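Local coordinates for protein mandelate racemase/muconate lactonizing enzyme (Roseovarius nubinhibens, PDB 2QDD) that probably catalyses a magnesium-dependent reaction of the mandelate racemase/muconate lactonizing enzyme family in the enolase superfamily, its substrate not being established, at residues A[218-223]-A[241-246]; A[262-267]-A[289-294]. One frame throughout, in Å; residues are numbered along the deposited sequence.

Contact 1: residues A[218-223]-A[241-246]; sequences WIEQPC and MLDECL
Met241 folds back over the indole of Trp218 and sets its CE on one face, 3.5 Å from the centroid of the six-membered ring and nearly on the ring normal. Bends at chi2 (91°) and chi3 bring the methyl round, while SD stays farther above the same ring, a Met-aromatic contact. Next to this pair the strands join in parallel: Met241 N gives an almost straight bond to Ile219 O (2.8 Å), and Gln221 N meets Met241 O head-on at 2.7 Å. This end is tightly filled, with Trp218 CE3 against Met241 CB at 3.6 Å.

Where the strands run out, the Gln221 side chain takes over as a clamp. Its OE1 receives Asp243 N in the carbonyl plane at 2.8 Å, and NE2, with both partners in the amide plane, gives one bond to Cys245 SG (3.2 Å) and one to Cys223 O (2.9 Å), fixing the amide's rotation. Solvent reaches partly in at Cys245.

On the acidic side the two segments touch little, the carboxylates being held from outside. Glu220 OE2 and Asp243 OD2 stand 3.3 Å apart. Lys265 pairs with Glu220, and Arg270 and Lys267 with Asp243, charges that probably offset the crowding of acids; Glu244 is hydrogen-bonded to Tyr59. These three acids are magnesium ligands, here without the metal, at the C-terminal ends of barrel strands, the typical site of the enolase superfamily.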
loop_
_atom_site.group_PDB
_atom_site.type_symbol
_atom_site.label_atom_id
_atom_site.label_comp_id
_atom_site.label_asym_id
_atom_site.label_seq_id
_atom_site.Cartn_x
_atom_site.Cartn_y
_atom_site.Cartn_z
ATOM N N TRP A 218 -6.127 -16.114 23.317
ATOM C CA TRP A 218 -5.710 -14.708 23.389
ATOM C C TRP A 218 -4.269 -14.515 23.838
ATOM O O TRP A 218 -3.820 -15.135 24.802
ATOM C CB TRP A 218 -6.597 -13.951 24.371
ATOM C CG TRP A 218 -7.914 -13.480 23.832
ATOM C CD1 TRP A 218 -9.150 -13.953 24.169
ATOM C CD2 TRP A 218 -8.133 -12.411 22.904
ATOM N NE1 TRP A 218 -10.123 -13.263 23.493
ATOM C CE2 TRP A 218 -9.529 -12.306 22.714
ATOM C CE3 TRP A 218 -7.287 -11.537 22.208
ATOM C CZ2 TRP A 218 -10.098 -11.360 21.865
ATOM C CZ3 TRP A 218 -7.854 -10.601 21.353
ATOM C CH2 TRP A 218 -9.246 -10.523 21.185
ATOM N N ILE A 219 -3.552 -13.647 23.129
ATOM C CA ILE A 219 -2.245 -13.172 23.567
ATOM C C ILE A 219 -2.336 -11.679 23.818
ATOM O O ILE A 219 -2.655 -10.906 22.908
ATOM C CB ILE A 219 -1.133 -13.454 22.517
ATOM C CG1 ILE A 219 -1.100 -14.936 22.119
ATOM C CG2 ILE A 219 0.234 -12.979 23.027
ATOM C CD1 ILE A 219 -0.925 -15.927 23.277
ATOM N N GLU A 220 -2.066 -11.281 25.056
ATOM C CA GLU A 220 -2.166 -9.882 25.439
ATOM C C GLU A 220 -0.806 -9.211 25.332
ATOM O O GLU A 220 0.168 -9.661 25.951
ATOM C CB GLU A 220 -2.745 -9.739 26.847
ATOM C CG GLU A 220 -3.135 -8.315 27.223
ATOM C CD GLU A 220 -3.435 -8.154 28.710
ATOM O OE1 GLU A 220 -4.014 -9.088 29.314
ATOM O OE2 GLU A 220 -3.095 -7.087 29.273
ATOM N N GLN A 221 -0.767 -8.155 24.515
ATOM C CA GLN A 221 0.363 -7.230 24.369
ATOM C C GLN A 221 1.755 -7.879 24.459
ATOM O O GLN A 221 2.457 -7.724 25.466
ATOM C CB GLN A 221 0.203 -6.026 25.313
ATOM C CG GLN A 221 1.218 -4.898 25.106
ATOM C CD GLN A 221 0.771 -3.834 24.143
ATOM O OE1 GLN A 221 -0.354 -3.352 24.210
ATOM N NE2 GLN A 221 1.671 -3.431 23.253
ATOM N N PRO A 222 2.147 -8.636 23.414
ATOM C CA PRO A 222 3.398 -9.389 23.514
ATOM C C PRO A 222 4.644 -8.491 23.529
ATOM O O PRO A 222 5.637 -8.830 24.173
ATOM C CB PRO A 222 3.366 -10.303 22.281
ATOM C CG PRO A 222 2.474 -9.619 21.309
ATOM C CD PRO A 222 1.475 -8.835 22.113
ATOM N N CYS A 223 4.567 -7.345 22.854
ATOM C CA CYS A 223 5.714 -6.467 22.653
ATOM C C CYS A 223 5.420 -5.039 23.123
ATOM O O CYS A 223 4.300 -4.727 23.518
ATOM C CB CYS A 223 6.125 -6.480 21.178
ATOM S SG CYS A 223 6.550 -8.123 20.526
ATOM N N MET A 241 -4.533 -9.141 21.722
ATOM C CA MET A 241 -5.160 -8.123 22.559
ATOM C C MET A 241 -4.122 -7.043 22.860
ATOM O O MET A 241 -3.044 -7.342 23.377
ATOM C CB MET A 241 -5.651 -8.777 23.858
ATOM C CG MET A 241 -6.102 -7.835 24.973
ATOM S SD MET A 241 -7.845 -7.405 24.980
ATOM C CE MET A 241 -8.671 -8.945 24.549
ATOM N N LEU A 242 -4.437 -5.796 22.521
ATOM C CA LEU A 242 -3.555 -4.678 22.858
ATOM C C LEU A 242 -4.021 -3.949 24.108
ATOM O O LEU A 242 -5.193 -4.025 24.464
ATOM C CB LEU A 242 -3.444 -3.701 21.692
ATOM C CG LEU A 242 -2.807 -4.234 20.409
ATOM C CD1 LEU A 242 -2.782 -3.130 19.386
ATOM C CD2 LEU A 242 -1.408 -4.780 20.642
ATOM N N ASP A 243 -3.093 -3.252 24.768
ATOM C CA ASP A 243 -3.340 -2.635 26.076
ATOM C C ASP A 243 -2.446 -1.407 26.272
ATOM O O ASP A 243 -2.864 -0.285 25.997
ATOM C CB ASP A 243 -3.154 -3.672 27.203
ATOM C CG ASP A 243 -3.510 -3.128 28.600
ATOM O OD1 ASP A 243 -4.132 -2.048 28.717
ATOM O OD2 ASP A 243 -3.165 -3.801 29.595
ATOM N N GLU A 244 -1.215 -1.625 26.725
ATOM C CA GLU A 244 -0.384 -0.547 27.275
ATOM C C GLU A 244 0.141 0.459 26.248
ATOM O O GLU A 244 0.497 1.576 26.615
ATOM C CB GLU A 244 0.775 -1.124 28.089
ATOM C CG GLU A 244 0.340 -1.818 29.383
ATOM C CD GLU A 244 0.127 -3.318 29.215
ATOM O OE1 GLU A 244 0.105 -3.796 28.062
ATOM O OE2 GLU A 244 -0.020 -4.023 30.235
ATOM N N CYS A 245 0.185 0.068 24.972
ATOM C CA CYS A 245 0.664 0.957 23.909
ATOM C C CYS A 245 -0.378 1.976 23.447
ATOM O O CYS A 245 -0.076 2.848 22.633
ATOM C CB CYS A 245 1.224 0.165 22.716
ATOM S SG CYS A 245 0.063 -0.978 21.911
ATOM N N LEU A 246 -1.596 1.867 23.971
ATOM C CA LEU A 246 -2.721 2.662 23.491
ATOM C C LEU A 246 -3.038 3.829 24.428
ATOM O O LEU A 246 -3.825 3.697 25.362
ATOM C CB LEU A 246 -3.955 1.777 23.321
ATOM C CG LEU A 246 -3.875 0.549 22.418
ATOM C CD1 LEU A 246 -4.962 -0.410 22.837
ATOM C CD2 LEU A 246 -4.020 0.930 20.951
#

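Contact 2: residues A[262-267]-A[289-294]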
loop_
_atom_site.group_PDB
_atom_site.type_symbol
_atom_site.label_atom_id
_atom_site.label_comp_id
_atom_site.label_asym_id
_atom_site.label_seq_id
_atom_site.Cartn_x
_atom_site.Cartn_y
_atom_site.Cartn_z
ATOM N N GLU A 262 -7.452 -7.880 17.491
ATOM C CA GLU A 262 -8.867 -8.242 17.454
ATOM C C GLU A 262 -9.569 -7.812 18.750
ATOM O O GLU A 262 -10.784 -7.982 18.915
ATOM C CB GLU A 262 -9.010 -9.754 17.260
ATOM C CG GLU A 262 -8.696 -10.253 15.852
ATOM C CD GLU A 262 -7.216 -10.530 15.624
ATOM O OE1 GLU A 262 -6.450 -10.667 16.604
ATOM O OE2 GLU A 262 -6.815 -10.611 14.450
ATOM N N GLY A 263 -8.782 -7.268 19.669
ATOM C CA GLY A 263 -9.290 -6.796 20.940
ATOM C C GLY A 263 -8.373 -5.771 21.564
ATOM O O GLY A 263 -7.162 -5.763 21.297
ATOM N N VAL A 264 -8.957 -4.899 22.384
ATOM C CA VAL A 264 -8.198 -3.992 23.252
ATOM C C VAL A 264 -8.672 -4.056 24.715
ATOM O O VAL A 264 -9.825 -4.380 24.984
ATOM C CB VAL A 264 -8.203 -2.509 22.747
ATOM C CG1 VAL A 264 -7.724 -2.407 21.292
ATOM C CG2 VAL A 264 -9.583 -1.858 22.910
ATOM N N LYS A 265 -7.765 -3.763 25.647
ATOM C CA LYS A 265 -8.137 -3.357 27.003
ATOM C C LYS A 265 -8.351 -1.858 27.055
ATOM O O LYS A 265 -7.577 -1.095 26.473
ATOM C CB LYS A 265 -7.047 -3.730 28.009
ATOM C CG LYS A 265 -6.901 -5.213 28.251
ATOM C CD LYS A 265 -6.199 -5.472 29.563
ATOM C CE LYS A 265 -6.495 -6.863 30.073
ATOM N NZ LYS A 265 -5.539 -7.290 31.132
ATOM N N ILE A 266 -9.405 -1.437 27.748
ATOM C CA ILE A 266 -9.625 -0.016 28.014
ATOM C C ILE A 266 -9.494 0.276 29.508
ATOM O O ILE A 266 -10.158 -0.353 30.339
ATOM C CB ILE A 266 -10.994 0.487 27.495
ATOM C CG1 ILE A 266 -11.253 -0.022 26.074
ATOM C CG2 ILE A 266 -11.050 2.017 27.531
ATOM C CD1 ILE A 266 -12.692 0.018 25.695
ATOM N N LYS A 267 -8.613 1.221 29.833
ATOM C CA LYS A 267 -8.334 1.591 31.211
ATOM C C LYS A 267 -8.346 3.107 31.335
ATOM O O LYS A 267 -7.486 3.767 30.758
ATOM C CB LYS A 267 -6.979 1.029 31.659
ATOM C CG LYS A 267 -6.916 -0.487 31.662
ATOM C CD LYS A 267 -5.651 -0.988 32.277
ATOM C CE LYS A 267 -5.407 -2.415 31.846
ATOM N NZ LYS A 267 -4.116 -2.905 32.395
ATOM N N TRP A 289 -14.320 -5.092 17.857
ATOM C CA TRP A 289 -13.338 -5.469 18.869
ATOM C C TRP A 289 -14.016 -6.133 20.060
ATOM O O TRP A 289 -15.165 -5.832 20.380
ATOM C CB TRP A 289 -12.549 -4.246 19.346
ATOM C CG TRP A 289 -11.443 -3.804 18.422
ATOM C CD1 TRP A 289 -10.916 -4.499 17.372
ATOM C CD2 TRP A 289 -10.719 -2.564 18.486
ATOM N NE1 TRP A 289 -9.917 -3.768 16.773
ATOM C CE2 TRP A 289 -9.772 -2.579 17.439
ATOM C CE3 TRP A 289 -10.781 -1.444 19.327
ATOM C CZ2 TRP A 289 -8.892 -1.510 17.205
ATOM C CZ3 TRP A 289 -9.907 -0.380 19.091
ATOM C CH2 TRP A 289 -8.975 -0.428 18.042
ATOM N N GLN A 290 -13.298 -7.038 20.711
ATOM C CA GLN A 290 -13.700 -7.527 22.023
ATOM C C GLN A 290 -12.799 -6.916 23.089
ATOM O O GLN A 290 -11.613 -6.739 22.859
ATOM C CB GLN A 290 -13.617 -9.044 22.055
ATOM C CG GLN A 290 -14.717 -9.728 21.270
ATOM C CD GLN A 290 -14.813 -11.196 21.590
ATOM O OE1 GLN A 290 -13.815 -11.915 21.567
ATOM N NE2 GLN A 290 -16.018 -11.654 21.897
ATOM N N MET A 291 -13.364 -6.568 24.242
ATOM C CA MET A 291 -12.751 -5.565 25.117
ATOM C C MET A 291 -12.778 -5.958 26.593
ATOM O O MET A 291 -13.819 -6.355 27.100
ATOM C CB MET A 291 -13.405 -4.190 24.910
ATOM C CG MET A 291 -13.157 -3.563 23.534
ATOM S SD MET A 291 -14.053 -2.030 23.231
ATOM C CE MET A 291 -15.660 -2.609 22.707
ATOM N N HIS A 292 -11.629 -5.863 27.269
ATOM C CA HIS A 292 -11.577 -5.890 28.738
ATOM C C HIS A 292 -11.655 -4.456 29.240
ATOM O O HIS A 292 -10.887 -3.606 28.807
ATOM C CB HIS A 292 -10.276 -6.510 29.257
ATOM C CG HIS A 292 -10.105 -7.956 28.920
ATOM N ND1 HIS A 292 -10.673 -8.969 29.660
ATOM C CD2 HIS A 292 -9.404 -8.563 27.935
ATOM C CE1 HIS A 292 -10.343 -10.136 29.138
ATOM N NE2 HIS A 292 -9.574 -9.917 28.088
ATOM N N ILE A 293 -12.592 -4.183 30.139
ATOM C CA ILE A 293 -12.751 -2.835 30.679
ATOM C C ILE A 293 -12.610 -2.843 32.202
ATOM O O ILE A 293 -13.438 -3.408 32.920
ATOM C CB ILE A 293 -14.069 -2.158 30.217
ATOM C CG1 ILE A 293 -14.136 -2.106 28.677
ATOM C CG2 ILE A 293 -14.193 -0.773 30.829
ATOM C CD1 ILE A 293 -15.370 -1.432 28.101
ATOM N N GLU A 294 -11.539 -2.205 32.664
ATOM C CA GLU A 294 -11.048 -2.282 34.038
ATOM C C GLU A 294 -10.214 -1.026 34.272
ATOM O O GLU A 294 -10.026 -0.244 33.351
ATOM C CB GLU A 294 -10.182 -3.528 34.214
ATOM C CG GLU A 294 -8.994 -3.614 33.256
ATOM C CD GLU A 294 -8.460 -5.024 33.128
ATOM O OE1 GLU A 294 -9.256 -5.941 32.823
ATOM O OE2 GLU A 294 -7.243 -5.220 33.342
HETATM O O HOH W 1 -8.284 -8.467 32.505
HETATM O O HOH W 2 -5.760 -3.498 34.886
#
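The indole of Trp289 carries Val264 CG1 over one face, 3.8 Å from the centroid of the six-membered ring and offset toward the rim; CG2 of the same valine reaches CE3. Glu262 O and Gly263 N approach the five-membered part obliquely, and Phe283 meets the indole edge-to-face. The imidazole of His292 is approached, again obliquely, by Lys265 CE, while its ND1 is held by the carbonyl of Ala320.

Next along the strand, Val264 CG2 lies alongside Met291 CG. Farther on, Ile266 CD1 touches both Met291 SD (3.5 Å) and Ile293 CD1, and Ile266, Met291 and Ile293 pack against helix 274-287 on this face. Residues 263-266 and 290-293 are neighbouring parallel strands of the C-terminal TIM-type barrel, with helix 274-287 in the connection between them. Their ladder is uneven: Val264 N reaches Gln290 O by a weak, bent bond, whereas Ile266 N to His292 O is short (2.8 Å) and runs nearly along the carbonyl direction.

On the other face, Lys265 extends past CB of His292 toward the C-terminal end of the strands. Its NZ makes a weak salt bridge to Glu294 OE2 at 3.5 Å; its stronger partner is Glu220. Glu294 CG stands between its backbone N and carbonyl carbon (chi1 57°), and the extended chain beyond carries the carboxylate back to the lysines. One water receives a weak bond from Lys265 NZ and donates to Glu294 OE1. A second accepts from Lys267 NZ and donates to Glu294 OE2 (2.7 Å), bridging a gap of 4.0 Å between Lys267 NZ and OE2. Lys267 NZ is also hydrogen-bonded to Tyr59.

Overall arrangement
Contact 1 and contact 2 are successive strand pairs of one barrel, joined because strand 240-242 borders strand 263-266; their centres lie 10 Å apart. The seam between them is closed by a probable hydrogen bond from Lys265 N to Leu242 O (2.8 Å), and Met241 SD packs against Val264 C. Charge ties them as well: Lys265 NZ forms a salt bridge with Glu220 OE1 at 3.0 Å, and Lys267 NZ another with Asp243 OD2. Contact 1 supplies three magnesium ligands, with Asp196 beside Glu220 as the fourth; contact 2 brings up Lys267 at the end of the sixth barrel strand, where muconate-lactonizing relatives carry an acid-base lysine; a similar role here is possible but not established.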